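Local coordinates for protein xylooligosaccharide oxidase (Myceliophthora thermophila, PDB 5L6G) that oxidises the C1 hydroxyl of xylooligosaccharides and related sugars to lactones with a bicovalently bound FAD, passing the electrons to oxygen to give hydrogen peroxide, at residues Phe171-Ser175 with Met265-Asn270. Sequence-based numbering, arbitrary orientation.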
# COMPACT_ATOMS: atom_id res chain seq x y z
N PHE A 171 3.31 3.94 10.16
CA PHE A 171 3.94 4.66 11.25
C PHE A 171 4.92 3.83 12.09
O PHE A 171 5.35 4.25 13.18
CB PHE A 171 2.87 5.32 12.12
CG PHE A 171 2.41 6.66 11.59
CD1 PHE A 171 3.25 7.76 11.62
CD2 PHE A 171 1.15 6.82 11.07
CE1 PHE A 171 2.83 9.00 11.15
CE2 PHE A 171 0.72 8.05 10.60
CZ PHE A 171 1.56 9.14 10.64
N SER A 172 5.27 2.66 11.58
CA SER A 172 6.37 1.86 12.09
C SER A 172 7.45 1.61 11.05
O SER A 172 8.43 0.93 11.33
CB SER A 172 5.86 0.50 12.59
OG SER A 172 5.04 0.69 13.72
N SER A 173 7.30 2.18 9.86
CA SER A 173 8.10 1.76 8.73
C SER A 173 9.53 2.28 8.82
O SER A 173 10.47 1.56 8.48
CB SER A 173 7.46 2.18 7.41
OG SER A 173 6.38 1.31 7.13
N HIS A 174 9.72 3.51 9.26
CA HIS A 174 11.08 3.95 9.52
C HIS A 174 11.78 3.02 10.53
O HIS A 174 12.96 2.66 10.35
CB HIS A 174 11.11 5.37 10.02
CG HIS A 174 12.47 5.98 9.94
ND1 HIS A 174 13.21 6.30 11.05
CD2 HIS A 174 13.24 6.28 8.87
CE1 HIS A 174 14.37 6.81 10.67
NE2 HIS A 174 14.41 6.80 9.35
N SER A 175 11.05 2.64 11.59
CA SER A 175 11.61 1.75 12.60
C SER A 175 11.78 0.30 12.16
O SER A 175 12.74 -0.36 12.60
CB SER A 175 10.75 1.78 13.86
OG SER A 175 10.57 3.10 14.32
N MET A 265 16.82 11.80 11.39
CA MET A 265 15.65 11.09 11.93
C MET A 265 16.04 9.78 12.59
O MET A 265 16.52 8.87 11.93
CB MET A 265 14.59 10.85 10.84
CG MET A 265 13.23 10.51 11.44
SD MET A 265 11.77 10.73 10.40
CE MET A 265 11.76 9.16 9.58
N PRO A 266 15.82 9.66 13.90
CA PRO A 266 16.30 8.45 14.53
C PRO A 266 15.40 7.26 14.21
O PRO A 266 14.25 7.44 13.77
CB PRO A 266 16.30 8.82 16.01
CG PRO A 266 15.19 9.81 16.12
CD PRO A 266 15.32 10.63 14.88
N GLU A 267 15.92 6.06 14.42
CA GLU A 267 15.20 4.85 14.07
C GLU A 267 13.81 4.79 14.69
O GLU A 267 12.88 4.33 14.04
CB GLU A 267 16.00 3.60 14.46
CG GLU A 267 17.28 3.42 13.67
CD GLU A 267 17.96 2.08 13.92
OE1 GLU A 267 17.32 1.17 14.50
OE2 GLU A 267 19.13 1.94 13.53
N GLU A 268 13.66 5.28 15.92
CA GLU A 268 12.40 5.21 16.66
C GLU A 268 11.32 6.16 16.11
O GLU A 268 10.14 6.01 16.45
CB GLU A 268 12.61 5.58 18.13
CG GLU A 268 13.50 4.62 18.91
CD GLU A 268 14.99 4.87 18.76
OE1 GLU A 268 15.44 5.81 18.04
OE2 GLU A 268 15.73 4.10 19.40
N MET A 269 11.73 7.14 15.30
CA MET A 269 10.83 8.16 14.79
C MET A 269 10.28 7.79 13.42
O MET A 269 11.01 7.37 12.55
CB MET A 269 11.58 9.49 14.68
CG MET A 269 10.72 10.68 14.32
SD MET A 269 11.63 12.22 14.39
CE MET A 269 12.00 12.36 16.15
N ASN A 270 8.98 8.00 13.24
CA ASN A 270 8.27 7.65 12.02
C ASN A 270 7.39 8.83 11.74
O ASN A 270 6.63 9.25 12.62
CB ASN A 270 7.39 6.42 12.23
CG ASN A 270 8.19 5.20 12.58
OD1 ASN A 270 8.50 4.40 11.71
ND2 ASN A 270 8.56 5.08 13.87
O HOH W 1 14.31 -0.19 14.66
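The imidazole of H174 carries the methyl group of M265 over the centre of one face, with M265 CE 3.3 Å from the ring centroid and 12° off the normal, a close CH-pi contact. The M265 chain bends at chi3 (86°), which turns CE down onto the ring, while SD stays farther out above the same face. At the edge of the imidazole, near its plane, lies the carbonyl of P266; ND1 is 3.1 Å from P266 O and 2.9 Å from M269 O, the latter approaching obliquely. The phenyl ring of F171 receives the carbonyl of N270 at its edge, CD1 lying 3.8 Å from N270 O, and stacks with Y323.

Polar pairing centres on the N270 carboxamide, which meets the first turn of helix 173-176. Its OD1 accepts the amide of S175 at 3.1 Å from S175 N, while its ND2 donates to S175 OG, nearly in the amide plane and with an N-H...O angle of 162°. That hydroxyl in turn donates to the carbonyl of E267, at 2.6 Å from OG to O, so one serine links the asparagine with the type I turn 266-269. ND2 also donates to L285 O, so two bonds at the nitrogen and one at OD1 fix the rotation of the amide. With an alanine here, the S175 amide would probably lose this acceptor, and S175 OG and L285 O their shared donor, with a gap opened beside the helix start. Water 1 bridges S175 O and, weakly, E267 OE1, while E267 pairs with R391.

The arrangement joins the FAD-binding PCMH-type region to the start of strand 269-275, an inner strand of the eight-stranded antiparallel sheet, beside the xylose site, where F171 touches the substrate-binding residues T154 and R272.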